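Local coordinates for protein DNA-binding transcriptional repressor YiaJ (Escherichia coli, PDB 1YSQ) that represses transcription of the yiaKLMNOPQRS operon by binding DNA, represented in this structure by its C-terminal IclR-type effector-binding domain of GAF-like fold, at residues A[70-73]-A[74-78]; A[80-83]-A[84-88]; A[87-90]-A[91-94]; A[105-108]-A[109-113]; A[169-172]-A[173-176]. All blocks are in the same frame, centred on the assembly; numbering follows the deposited sequence.

Contact 1. Residues A[70-73]-A[74-78]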
loop_
_atom_site.group_PDB
_atom_site.type_symbol
_atom_site.label_atom_id
_atom_site.label_comp_id
_atom_site.label_asym_id
_atom_site.label_seq_id
_atom_site.Cartn_x
_atom_site.Cartn_y
_atom_site.Cartn_z
ATOM N N GLY A 70 -2.162 4.273 -1.035
ATOM C CA GLY A 70 -2.931 5.513 -1.149
ATOM C C GLY A 70 -4.407 5.260 -1.455
ATOM O O GLY A 70 -5.287 5.918 -0.898
ATOM N N LYS A 71 -4.684 4.286 -2.327
ATOM C CA LYS A 71 -6.069 3.927 -2.642
ATOM C C LYS A 71 -6.782 3.344 -1.419
ATOM O O LYS A 71 -7.965 3.626 -1.186
ATOM C CB LYS A 71 -6.132 2.979 -3.843
ATOM C CG LYS A 71 -5.774 3.687 -5.157
ATOM C CD LYS A 71 -6.038 2.789 -6.388
ATOM C CE LYS A 71 -5.103 1.574 -6.383
ATOM N NZ LYS A 71 -5.251 0.709 -7.592
ATOM N N ILE A 72 -6.053 2.579 -0.608
ATOM C CA ILE A 72 -6.603 2.085 0.663
ATOM C C ILE A 72 -7.013 3.255 1.559
ATOM O O ILE A 72 -8.113 3.268 2.102
ATOM C CB ILE A 72 -5.575 1.169 1.358
ATOM C CG1 ILE A 72 -5.533 -0.177 0.642
ATOM C CG2 ILE A 72 -5.890 0.975 2.864
ATOM C CD1 ILE A 72 -4.347 -1.013 1.021
ATOM N N TYR A 73 -6.138 4.254 1.695
ATOM C CA TYR A 73 -6.485 5.424 2.510
ATOM C C TYR A 73 -7.763 6.079 2.009
ATOM O O TYR A 73 -8.642 6.382 2.798
ATOM C CB TYR A 73 -5.338 6.440 2.523
ATOM C CG TYR A 73 -4.073 5.917 3.184
ATOM C CD1 TYR A 73 -4.132 5.218 4.391
ATOM C CD2 TYR A 73 -2.815 6.146 2.609
ATOM C CE1 TYR A 73 -2.964 4.745 5.022
ATOM C CE2 TYR A 73 -1.635 5.665 3.226
ATOM C CZ TYR A 73 -1.722 4.974 4.429
ATOM O OH TYR A 73 -0.572 4.520 5.045
ATOM N N MET A 74 -7.879 6.287 0.696
ATOM C CA MET A 74 -9.125 6.875 0.162
ATOM C C MET A 74 -10.346 5.953 0.349
ATOM O O MET A 74 -11.449 6.433 0.648
ATOM C CB MET A 74 -8.983 7.277 -1.306
ATOM C CG MET A 74 -8.109 8.552 -1.511
ATOM S SD MET A 74 -8.213 9.378 -3.152
ATOM C CE MET A 74 -7.766 8.119 -4.114
ATOM N N ALA A 75 -10.146 4.643 0.182
ATOM C CA ALA A 75 -11.248 3.680 0.283
ATOM C C ALA A 75 -11.874 3.671 1.669
ATOM O O ALA A 75 -13.073 3.428 1.810
ATOM C CB ALA A 75 -10.775 2.274 -0.100
ATOM N N PHE A 76 -11.062 3.921 2.694
ATOM C CA PHE A 76 -11.569 3.988 4.069
ATOM C C PHE A 76 -11.878 5.406 4.574
ATOM O O PHE A 76 -12.314 5.587 5.726
ATOM C CB PHE A 76 -10.614 3.245 4.994
ATOM C CG PHE A 76 -10.748 1.755 4.885
ATOM C CD1 PHE A 76 -11.506 1.044 5.817
ATOM C CD2 PHE A 76 -10.133 1.064 3.831
ATOM C CE1 PHE A 76 -11.646 -0.356 5.711
ATOM C CE2 PHE A 76 -10.260 -0.311 3.706
ATOM C CZ PHE A 76 -11.033 -1.027 4.647
ATOM N N GLY A 77 -11.677 6.390 3.695
ATOM C CA GLY A 77 -12.050 7.770 3.960
ATOM C C GLY A 77 -13.479 8.095 3.525
ATOM O O GLY A 77 -14.266 7.204 3.171
ATOM N N HIS A 78 -13.817 9.383 3.565
ATOM C CA HIS A 78 -15.130 9.865 3.132
ATOM C C HIS A 78 -15.188 10.027 1.607
ATOM O O HIS A 78 -14.195 10.452 1.007
ATOM C CB HIS A 78 -15.436 11.195 3.818
ATOM C CG HIS A 78 -16.890 11.532 3.837
ATOM N ND1 HIS A 78 -17.524 12.142 2.777
ATOM C CD2 HIS A 78 -17.845 11.311 4.775
ATOM C CE1 HIS A 78 -18.808 12.300 3.066
ATOM N NE2 HIS A 78 -19.026 11.812 4.275
#

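Contact 2. Residues A[80-83]-A[84-88]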
loop_
_atom_site.group_PDB
_atom_site.type_symbol
_atom_site.label_atom_id
_atom_site.label_comp_id
_atom_site.label_asym_id
_atom_site.label_seq_id
_atom_site.Cartn_x
_atom_site.Cartn_y
_atom_site.Cartn_z
ATOM N N ASP A 80 -16.633 12.298 -0.107
ATOM C CA ASP A 80 -16.461 13.709 -0.468
ATOM C C ASP A 80 -14.977 14.024 -0.673
ATOM O O ASP A 80 -14.631 14.901 -1.458
ATOM C CB ASP A 80 -17.026 14.644 0.606
ATOM C CG ASP A 80 -18.555 14.644 0.654
ATOM O OD1 ASP A 80 -19.207 14.026 -0.217
ATOM O OD2 ASP A 80 -19.185 15.233 1.558
ATOM N N TYR A 81 -14.106 13.300 0.030
ATOM C CA TYR A 81 -12.670 13.517 -0.137
ATOM C C TYR A 81 -12.251 13.275 -1.589
ATOM O O TYR A 81 -11.487 14.064 -2.169
ATOM C CB TYR A 81 -11.842 12.641 0.823
ATOM C CG TYR A 81 -10.358 12.973 0.787
ATOM C CD1 TYR A 81 -9.773 13.735 1.808
ATOM C CD2 TYR A 81 -9.552 12.562 -0.285
ATOM C CE1 TYR A 81 -8.412 14.066 1.766
ATOM C CE2 TYR A 81 -8.196 12.898 -0.349
ATOM C CZ TYR A 81 -7.634 13.646 0.689
ATOM O OH TYR A 81 -6.297 13.980 0.659
ATOM N N VAL A 82 -12.764 12.181 -2.165
ATOM C CA VAL A 82 -12.356 11.710 -3.489
ATOM C C VAL A 82 -12.807 12.701 -4.565
ATOM O O VAL A 82 -12.027 13.071 -5.443
ATOM C CB VAL A 82 -12.922 10.293 -3.816
ATOM C CG1 VAL A 82 -12.280 9.714 -5.075
ATOM C CG2 VAL A 82 -12.764 9.343 -2.625
ATOM N N LYS A 83 -14.061 13.131 -4.471
ATOM C CA LYS A 83 -14.581 14.187 -5.343
ATOM C C LYS A 83 -13.734 15.467 -5.277
ATOM O O LYS A 83 -13.297 15.957 -6.318
ATOM C CB LYS A 83 -16.064 14.484 -5.041
ATOM C CG LYS A 83 -16.694 15.436 -6.056
ATOM C CD LYS A 83 -18.145 15.099 -6.380
ATOM C CE LYS A 83 -18.910 16.353 -6.814
ATOM N NZ LYS A 83 -19.876 16.802 -5.762
ATOM N N SER A 84 -13.472 15.977 -4.070
ATOM C CA SER A 84 -12.687 17.210 -3.916
ATOM C C SER A 84 -11.234 16.995 -4.339
ATOM O O SER A 84 -10.614 17.890 -4.900
ATOM C CB SER A 84 -12.739 17.747 -2.476
ATOM O OG SER A 84 -14.085 17.871 -2.037
ATOM N N TYR A 85 -10.702 15.805 -4.066
ATOM C CA TYR A 85 -9.358 15.433 -4.502
ATOM C C TYR A 85 -9.255 15.529 -6.021
ATOM O O TYR A 85 -8.318 16.128 -6.536
ATOM C CB TYR A 85 -9.009 14.022 -3.994
ATOM C CG TYR A 85 -7.661 13.485 -4.438
ATOM C CD1 TYR A 85 -6.522 13.664 -3.652
ATOM C CD2 TYR A 85 -7.534 12.765 -5.630
ATOM C CE1 TYR A 85 -5.275 13.161 -4.053
ATOM C CE2 TYR A 85 -6.297 12.266 -6.046
ATOM C CZ TYR A 85 -5.180 12.453 -5.257
ATOM O OH TYR A 85 -3.969 11.935 -5.673
ATOM N N TRP A 86 -10.216 14.940 -6.734
ATOM C CA TRP A 86 -10.227 15.005 -8.202
ATOM C C TRP A 86 -10.322 16.452 -8.698
ATOM O O TRP A 86 -9.663 16.829 -9.670
ATOM C CB TRP A 86 -11.354 14.140 -8.809
ATOM C CG TRP A 86 -10.811 13.067 -9.704
ATOM C CD1 TRP A 86 -10.796 13.058 -11.070
ATOM C CD2 TRP A 86 -10.166 11.857 -9.290
ATOM N NE1 TRP A 86 -10.185 11.917 -11.536
ATOM C CE2 TRP A 86 -9.793 11.154 -10.464
ATOM C CE3 TRP A 86 -9.879 11.279 -8.037
ATOM C CZ2 TRP A 86 -9.138 9.914 -10.428
ATOM C CZ3 TRP A 86 -9.224 10.045 -8.002
ATOM C CH2 TRP A 86 -8.862 9.379 -9.187
ATOM N N GLU A 87 -11.134 17.258 -8.022
ATOM C CA GLU A 87 -11.313 18.655 -8.421
ATOM C C GLU A 87 -10.012 19.443 -8.265
ATOM O O GLU A 87 -9.630 20.219 -9.156
ATOM C CB GLU A 87 -12.447 19.300 -7.624
ATOM C CG GLU A 87 -13.826 18.926 -8.144
ATOM C CD GLU A 87 -14.941 19.158 -7.133
ATOM O OE1 GLU A 87 -14.762 19.956 -6.184
ATOM O OE2 GLU A 87 -16.013 18.531 -7.292
ATOM N N SER A 88 -9.318 19.197 -7.154
ATOM C CA SER A 88 -8.143 19.976 -6.756
ATOM C C SER A 88 -6.793 19.405 -7.229
ATOM O O SER A 88 -5.772 20.075 -7.090
ATOM C CB SER A 88 -8.116 20.103 -5.227
ATOM O OG SER A 88 -7.924 18.819 -4.652
HETATM O O HOH W 1 -14.860 15.998 -8.565
#

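Contact 3. Residues A[87-90]-A[91-94]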
loop_
_atom_site.group_PDB
_atom_site.type_symbol
_atom_site.label_atom_id
_atom_site.label_comp_id
_atom_site.label_asym_id
_atom_site.label_seq_id
_atom_site.Cartn_x
_atom_site.Cartn_y
_atom_site.Cartn_z
ATOM N N GLU A 87 -11.134 17.258 -8.022
ATOM C CA GLU A 87 -11.313 18.655 -8.421
ATOM C C GLU A 87 -10.012 19.443 -8.265
ATOM O O GLU A 87 -9.630 20.219 -9.156
ATOM C CB GLU A 87 -12.447 19.300 -7.624
ATOM C CG GLU A 87 -13.826 18.926 -8.144
ATOM C CD GLU A 87 -14.941 19.158 -7.133
ATOM O OE1 GLU A 87 -14.762 19.956 -6.184
ATOM O OE2 GLU A 87 -16.013 18.531 -7.292
ATOM N N SER A 88 -9.318 19.197 -7.154
ATOM C CA SER A 88 -8.143 19.976 -6.756
ATOM C C SER A 88 -6.793 19.405 -7.229
ATOM O O SER A 88 -5.772 20.075 -7.090
ATOM C CB SER A 88 -8.116 20.103 -5.227
ATOM O OG SER A 88 -7.924 18.819 -4.652
ATOM N N HIS A 89 -6.783 18.181 -7.758
ATOM C CA HIS A 89 -5.542 17.540 -8.225
ATOM C C HIS A 89 -5.560 17.247 -9.731
ATOM O O HIS A 89 -4.880 16.324 -10.210
ATOM C CB HIS A 89 -5.235 16.250 -7.426
ATOM C CG HIS A 89 -4.905 16.493 -5.985
ATOM N ND1 HIS A 89 -5.849 16.888 -5.059
ATOM C CD2 HIS A 89 -3.736 16.398 -5.310
ATOM C CE1 HIS A 89 -5.273 17.038 -3.880
ATOM N NE2 HIS A 89 -3.991 16.745 -4.003
ATOM N N GLN A 90 -6.317 18.051 -10.474
ATOM C CA GLN A 90 -6.516 17.832 -11.913
ATOM C C GLN A 90 -5.202 17.749 -12.677
ATOM O O GLN A 90 -5.053 16.929 -13.581
ATOM C CB GLN A 90 -7.426 18.903 -12.527
ATOM C CG GLN A 90 -8.902 18.538 -12.526
ATOM C CD GLN A 90 -9.180 17.187 -13.190
ATOM O OE1 GLN A 90 -9.216 17.092 -14.423
ATOM N NE2 GLN A 90 -9.370 16.139 -12.376
ATOM N N HIS A 91 -4.240 18.571 -12.279
ATOM C CA HIS A 91 -2.946 18.614 -12.938
ATOM C C HIS A 91 -2.077 17.412 -12.564
ATOM O O HIS A 91 -1.343 16.873 -13.393
ATOM C CB HIS A 91 -2.243 19.918 -12.571
ATOM C CG HIS A 91 -0.906 20.080 -13.213
ATOM N ND1 HIS A 91 0.271 19.931 -12.513
ATOM C CD2 HIS A 91 -0.558 20.368 -14.491
ATOM C CE1 HIS A 91 1.290 20.125 -13.333
ATOM N NE2 HIS A 91 0.815 20.391 -14.538
ATOM N N GLU A 92 -2.180 16.994 -11.308
ATOM C CA GLU A 92 -1.363 15.910 -10.768
ATOM C C GLU A 92 -1.853 14.518 -11.187
ATOM O O GLU A 92 -1.050 13.587 -11.276
ATOM C CB GLU A 92 -1.287 16.023 -9.242
ATOM C CG GLU A 92 -0.698 17.348 -8.766
ATOM C CD GLU A 92 -1.742 18.368 -8.335
ATOM O OE1 GLU A 92 -2.576 18.789 -9.171
ATOM O OE2 GLU A 92 -1.719 18.756 -7.144
ATOM N N ILE A 93 -3.159 14.375 -11.435
ATOM C CA ILE A 93 -3.712 13.092 -11.893
ATOM C C ILE A 93 -3.427 12.887 -13.387
ATOM O O ILE A 93 -4.054 13.494 -14.248
ATOM C CB ILE A 93 -5.233 12.956 -11.577
ATOM C CG1 ILE A 93 -5.487 13.002 -10.058
ATOM C CG2 ILE A 93 -5.803 11.662 -12.184
ATOM C CD1 ILE A 93 -6.853 13.549 -9.662
ATOM N N GLN A 94 -2.476 12.014 -13.680
ATOM C CA GLN A 94 -1.976 11.836 -15.041
ATOM C C GLN A 94 -1.878 10.355 -15.391
ATOM O O GLN A 94 -1.612 9.527 -14.509
ATOM C CB GLN A 94 -0.603 12.514 -15.194
ATOM C CG GLN A 94 -0.630 14.054 -15.081
ATOM C CD GLN A 94 -1.369 14.733 -16.232
ATOM O OE1 GLN A 94 -1.319 14.266 -17.365
ATOM N NE2 GLN A 94 -2.056 15.834 -15.936
HETATM O O HOH W 2 -4.269 20.701 -10.066
HETATM O O HOH W 3 -6.172 15.012 -14.928
#

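Contact 4. Residues A[105-108]-A[109-113]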
loop_
_atom_site.group_PDB
_atom_site.type_symbol
_atom_site.label_atom_id
_atom_site.label_comp_id
_atom_site.label_asym_id
_atom_site.label_seq_id
_atom_site.Cartn_x
_atom_site.Cartn_y
_atom_site.Cartn_z
ATOM N N PRO A 105 -15.369 8.193 -11.795
ATOM C CA PRO A 105 -16.295 7.052 -11.680
ATOM C C PRO A 105 -15.551 5.721 -11.544
ATOM O O PRO A 105 -15.925 4.924 -10.691
ATOM C CB PRO A 105 -17.110 7.125 -12.975
ATOM C CG PRO A 105 -17.045 8.605 -13.346
ATOM C CD PRO A 105 -15.642 9.001 -13.007
ATOM N N ALA A 106 -14.527 5.509 -12.373
ATOM C CA ALA A 106 -13.672 4.332 -12.291
ATOM C C ALA A 106 -13.005 4.226 -10.921
ATOM O O ALA A 106 -12.907 3.129 -10.370
ATOM C CB ALA A 106 -12.620 4.346 -13.402
ATOM N N MET A 107 -12.566 5.359 -10.365
ATOM C CA MET A 107 -11.936 5.317 -9.050
ATOM C C MET A 107 -12.925 4.895 -7.954
ATOM O O MET A 107 -12.588 4.078 -7.086
ATOM C CB MET A 107 -11.253 6.636 -8.676
ATOM C CG MET A 107 -10.519 6.561 -7.298
ATOM S SD MET A 107 -9.259 5.248 -7.048
ATOM C CE MET A 107 -7.891 6.026 -7.859
ATOM N N PHE A 108 -14.143 5.427 -8.004
ATOM C CA PHE A 108 -15.151 5.058 -7.006
ATOM C C PHE A 108 -15.449 3.554 -7.056
ATOM O O PHE A 108 -15.633 2.918 -6.016
ATOM C CB PHE A 108 -16.444 5.874 -7.196
ATOM C CG PHE A 108 -16.458 7.168 -6.432
ATOM C CD1 PHE A 108 -16.247 7.186 -5.065
ATOM C CD2 PHE A 108 -16.675 8.377 -7.092
ATOM C CE1 PHE A 108 -16.263 8.391 -4.358
ATOM C CE2 PHE A 108 -16.686 9.583 -6.396
ATOM C CZ PHE A 108 -16.487 9.587 -5.029
ATOM N N ASP A 109 -15.496 2.999 -8.267
ATOM C CA ASP A 109 -15.738 1.566 -8.445
ATOM C C ASP A 109 -14.615 0.783 -7.788
ATOM O O ASP A 109 -14.850 -0.167 -7.050
ATOM C CB ASP A 109 -15.791 1.222 -9.930
ATOM C CG ASP A 109 -17.126 1.570 -10.569
ATOM O OD1 ASP A 109 -18.088 1.936 -9.840
ATOM O OD2 ASP A 109 -17.304 1.493 -11.809
ATOM N N GLU A 110 -13.386 1.208 -8.069
ATOM C CA GLU A 110 -12.198 0.611 -7.465
ATOM C C GLU A 110 -12.234 0.718 -5.939
ATOM O O GLU A 110 -11.954 -0.250 -5.232
ATOM C CB GLU A 110 -10.944 1.314 -8.002
ATOM C CG GLU A 110 -9.660 0.944 -7.260
ATOM C CD GLU A 110 -8.929 -0.237 -7.878
ATOM O OE1 GLU A 110 -9.528 -0.947 -8.711
ATOM O OE2 GLU A 110 -7.742 -0.468 -7.534
ATOM N N LEU A 111 -12.564 1.903 -5.440
ATOM C CA LEU A 111 -12.543 2.155 -4.011
ATOM C C LEU A 111 -13.596 1.342 -3.270
ATOM O O LEU A 111 -13.356 0.924 -2.152
ATOM C CB LEU A 111 -12.705 3.652 -3.710
ATOM C CG LEU A 111 -11.538 4.565 -4.109
ATOM C CD1 LEU A 111 -11.869 6.003 -3.710
ATOM C CD2 LEU A 111 -10.222 4.102 -3.483
ATOM N N ALA A 112 -14.755 1.132 -3.894
ATOM C CA ALA A 112 -15.773 0.258 -3.308
ATOM C C ALA A 112 -15.253 -1.168 -3.117
ATOM O O ALA A 112 -15.458 -1.748 -2.067
ATOM C CB ALA A 112 -17.041 0.273 -4.156
ATOM N N HIS A 113 -14.568 -1.728 -4.124
ATOM C CA HIS A 113 -13.972 -3.050 -3.995
ATOM C C HIS A 113 -12.934 -3.111 -2.879
ATOM O O HIS A 113 -12.878 -4.106 -2.147
ATOM C CB HIS A 113 -13.330 -3.540 -5.310
ATOM C CG HIS A 113 -14.301 -3.733 -6.437
ATOM N ND1 HIS A 113 -15.516 -4.370 -6.283
ATOM C CD2 HIS A 113 -14.229 -3.380 -7.743
ATOM C CE1 HIS A 113 -16.150 -4.397 -7.441
ATOM N NE2 HIS A 113 -15.392 -3.802 -8.344
#

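Contact 5. Residues A[169-172]-A[173-176]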
loop_
_atom_site.group_PDB
_atom_site.type_symbol
_atom_site.label_atom_id
_atom_site.label_comp_id
_atom_site.label_asym_id
_atom_site.label_seq_id
_atom_site.Cartn_x
_atom_site.Cartn_y
_atom_site.Cartn_z
ATOM N N LEU A 169 0.651 -11.278 4.013
ATOM C CA LEU A 169 0.643 -9.809 4.033
ATOM C C LEU A 169 -0.408 -9.319 5.027
ATOM O O LEU A 169 -0.143 -8.444 5.865
ATOM C CB LEU A 169 0.320 -9.259 2.632
ATOM C CG LEU A 169 0.073 -7.741 2.550
ATOM C CD1 LEU A 169 1.265 -6.926 3.054
ATOM C CD2 LEU A 169 -0.268 -7.369 1.128
ATOM N N ARG A 170 -1.601 -9.902 4.952
ATOM C CA ARG A 170 -2.653 -9.499 5.874
ATOM C C ARG A 170 -2.321 -9.910 7.318
ATOM O O ARG A 170 -2.537 -9.135 8.268
ATOM C CB ARG A 170 -4.010 -10.037 5.439
ATOM C CG ARG A 170 -5.115 -9.767 6.478
ATOM C CD ARG A 170 -6.471 -10.305 6.072
ATOM N NE ARG A 170 -6.409 -11.740 5.784
ATOM C CZ ARG A 170 -6.570 -12.276 4.575
ATOM N NH1 ARG A 170 -6.830 -11.501 3.513
ATOM N NH2 ARG A 170 -6.481 -13.585 4.434
ATOM N N GLU A 171 -1.768 -11.108 7.485
ATOM C CA GLU A 171 -1.376 -11.563 8.822
ATOM C C GLU A 171 -0.363 -10.592 9.454
ATOM O O GLU A 171 -0.414 -10.326 10.659
ATOM C CB GLU A 171 -0.822 -12.983 8.766
ATOM C CG GLU A 171 -1.912 -14.033 8.573
ATOM C CD GLU A 171 -1.375 -15.394 8.175
ATOM O OE1 GLU A 171 -0.142 -15.543 8.031
ATOM O OE2 GLU A 171 -2.194 -16.314 7.997
ATOM N N THR A 172 0.548 -10.084 8.622
ATOM C CA THR A 172 1.534 -9.090 9.039
ATOM C C THR A 172 0.855 -7.794 9.514
ATOM O O THR A 172 1.142 -7.334 10.627
ATOM C CB THR A 172 2.530 -8.844 7.891
ATOM O OG1 THR A 172 3.265 -10.059 7.620
ATOM C CG2 THR A 172 3.602 -7.813 8.277
ATOM N N ALA A 173 -0.048 -7.229 8.691
ATOM C CA ALA A 173 -0.795 -6.035 9.066
ATOM C C ALA A 173 -1.615 -6.254 10.341
ATOM O O ALA A 173 -1.670 -5.381 11.186
ATOM C CB ALA A 173 -1.709 -5.567 7.929
ATOM N N GLN A 174 -2.254 -7.414 10.464
ATOM C CA GLN A 174 -3.062 -7.722 11.643
ATOM C C GLN A 174 -2.225 -7.690 12.922
ATOM O O GLN A 174 -2.658 -7.133 13.928
ATOM C CB GLN A 174 -3.729 -9.092 11.505
ATOM C CG GLN A 174 -4.959 -9.108 10.591
ATOM C CD GLN A 174 -5.413 -10.537 10.238
ATOM O OE1 GLN A 174 -4.611 -11.486 10.260
ATOM N NE2 GLN A 174 -6.695 -10.689 9.928
ATOM N N ALA A 175 -1.031 -8.284 12.871
ATOM C CA ALA A 175 -0.129 -8.323 14.021
ATOM C C ALA A 175 0.298 -6.905 14.449
ATOM O O ALA A 175 0.244 -6.564 15.640
ATOM C CB ALA A 175 1.089 -9.191 13.716
ATOM N N ILE A 176 0.697 -6.089 13.470
ATOM C CA ILE A 176 1.011 -4.676 13.709
ATOM C C ILE A 176 -0.185 -3.925 14.311
ATOM O O ILE A 176 -0.046 -3.218 15.306
ATOM C CB ILE A 176 1.493 -3.983 12.395
ATOM C CG1 ILE A 176 2.765 -4.667 11.861
ATOM C CG2 ILE A 176 1.696 -2.456 12.618
ATOM C CD1 ILE A 176 3.156 -4.276 10.415
HETATM O O HOH W 4 -5.607 -13.340 8.468
#

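Contact 1. Residues A[70-73]-A[74-78]
The F76 ring turns its edge to the backbone of I72: CD2 lies 3.5 Å from the carbonyl oxygen I72 O, close to the ring plane, and the F76 ring also makes an edge-to-face contact with F138. Beside that carbonyl, I72 CG2 stands 4.4 Å from F76 CD2, a loose apolar touch. The ring reaches this place because CG of F76 sits anti to its own carbonyl carbon (chi1 -76°), which sets it beside the backbone N, with CD2 facing the I72 carbonyl. All this belongs to the last turns of helix 68-75, which lies beside helix 104-117 in the GAF-like domain. Its i to i+4 ladder runs from M74 N to G70 O, from A75 N to K71 O at 2.8 Å and from F76 N to I72 O. M74 CG passes 3.9 Å from G70 O, and A75 CB rests 3.3 Å from K71 O. K71 carries its ammonium away from this turn to M121 O and to a salt bridge with E125. Y73 OH bonds to S32 OG, and the nearest atoms of the Y73 side chain and a bound phosphate, probably a crystallisation additive, are about 3 Å apart.

Contact 2. Residues A[80-83]-A[84-88]
Helix 79-88 is the short helix between helices 68-75 and 104-117, and this contact covers two and a half of its turns. Y81 and Y85, one turn apart, meet at an angle, with CE2 of Y81 3.8 Å from CD1 of Y85. Both tyrosines place CG anti to the backbone N (chi1 -173° and 177°), which carries the rings off the same flank of the helix. Next to them V82 and W86 run side by side in the same direction, V82 CG1 lying 4.1 Å from W86 CE3. This apolar strip is the helix's buried side, where V82 and W86 pack on helix 104-117 and W86 NE1 bonds to T102 O; Y81 OH reaches D36. Across the exposed side, D80 O takes two donors from S84, its N at 3.1 Å and its OG at 3.1 Å, arriving from opposite faces of the carbonyl plane. S84 O is gripped likewise by S88 N and by S88 OG at 2.9 Å. The aliphatic part of K83 meets the carboxylate of E87, K83 CG to E87 OE2 at 3.4 Å; K83 NZ stands 4.5 Å from E87 OE2, beyond salt-bridge range. A water donates to both K83 O, at 2.7 Å, and E87 OE2.

Contact 3. Residues A[87-90]-A[91-94]
H91 N comes to 3.1 Å from H89 O at the start of the loop that leaves helix 79-88, but at an angle too poor for a bond, and its N-H goes to a water instead. That water also donates to E92 OE1 at 2.7 Å and, weakly, to S88 O, stitching the helix end to the loop. E92 then folds back beside H89, crossing it at a slant: a bend at chi2 (99°) brings OE1 to 3.4 Å from H89 CA and OE2 to 3.6 Å from H89 CD2, with carboxylate and imidazole planes 28° apart. I93 closes the turn. Its N donates to H89 O at 2.9 Å, and its CD1 reaches 3.9 Å from H89 CB before packing on Y85 and W86. A second water donates to I93 O (2.7 Å) and to Q90 O. Q94 curls its amide back within the loop, NE2 bonding to H91 O at 2.8 Å. The imidazole of H89, where the chain breaks from the helix, is held at both nitrogens, ND1 by S88 OG and Y85 O, NE2 by D37, and the ring also stacks on Y85. With the carboxylate of E92 so near and D37 bonded to NE2, a positive charge on H89 would probably be favoured.

Contact 4. Residues A[105-108]-A[109-113]
M107 and L111 make the close-packed part of this turn of helix 104-117, their side chains meeting at a slant on the buried side. The sulfur M107 SD lies 3.8 Å from L111 CG, and M107 CG is 3.9 Å from L111 CD1. M107 gets there by a folded chain: CG starts opposite the backbone N (chi1 -177°), then bends at chi2 (56°) and again at chi3, bringing the sulfur across to L111 CG. L111 leans in as well, CG lying only 3.2 Å from M107 O, the same carbonyl that accepts L111 N at 2.7 Å. Around this pair helices 68-75 and 79-88 close in: M107 packs on W86 and K71, L111 on V82, M74 and A75, and F108 turns to P79 and V82 of helix 79-88.

The other side is looser. D109 is exposed and brings its carboxylate carbon CG to 3.6 Å from P105 O, a van der Waals approach. P105 O is instead taken by D109 N at 3.1 Å. A106 O accepts E110 N, and F108 O accepts A112 N at 2.9 Å, so the ladder runs unbroken through all four carbonyls of 105-108. E110 sits between the two regimes: beyond its CB, 3.3 Å from M107 O, the chain bends at chi2 and takes OE2 to a salt bridge with K71, with R123 a weaker, longer ion partner. An apolar thioether and isobutyl pair turned inward, with acidic side chains outward or paired to lysine, implies an amphipathic helix, and K71 probably offsets the charge of E110 at the border.

Contact 5. Residues A[169-172]-A[173-176]
R170 and Q174 come together through opposite choices of first torsion: R170 points CG opposite its amide nitrogen (chi1 173°), whereas Q174 sets CG anti to its carbonyl carbon (chi1 -78°) and continues extended, so that the two chains lie alongside each other on the outer face of helix 162-182. This is the long C-terminal helix of the GAF-like domain, whose inner face packs on strands 130-137 and 146-153 of the antiparallel sheet and against helix 8-25. The arginine's aliphatic part does the touching, with R170 CG 3.8 Å from Q174 CD and R170 CD 3.9 Å from Q174 NE2. R170 is bent at chi3, and its guanidinium plane stands 67° from the Q174 amide plane.

E171, three residues before Q174, crosses it obliquely, E171 CG standing 4.1 Å from Q174 OE1, with carboxylate and amide planes nearly parallel. Deeper in, T172 and I176 run side by side, and T172 CG2 comes to 4.2 Å from I176 CD1, a light touch. I176 CG1 lies closer to the backbone, 3.4 Å from T172 O. T172 sends its hydroxyl back one turn to P168 O. L169, A173 and I176 supply the inward packing: L169 on I133, V135 and V148, A173 on V135, and I176 on V137.

Four backbone bonds of the i to i+4 kind carry the turn, among them Q174 N to R170 O at 2.8 Å. On the solvent side a water joins the two polar ends, accepting from R170 NE in the guanidinium plane and donating to Q174 OE1 at 2.8 Å.

How the contacts relate
Contacts 1, 2 and 4 form one packed cluster of three helices. Contacts 1 and 4, with centres about 10 Å apart, are tied by the salt bridge from K71 NZ to E110 OE2 (2.8 Å) and by L111, which packs on K71 O, M74 and A75. Contact 2 joins contact 4 where V82 CG2 meets L111 CD1 at 3.6 Å, and it brushes contact 1 through M74 and Y85. Contact 3 continues contact 2 beyond the helix, sharing E87 and S88, and I93 CD1 packs on W86 and Y85. Contact 5 stands apart, its centre about 18 Å from that of contact 1 and about 30 Å from that of contact 2. The bound phosphate lies by contact 1.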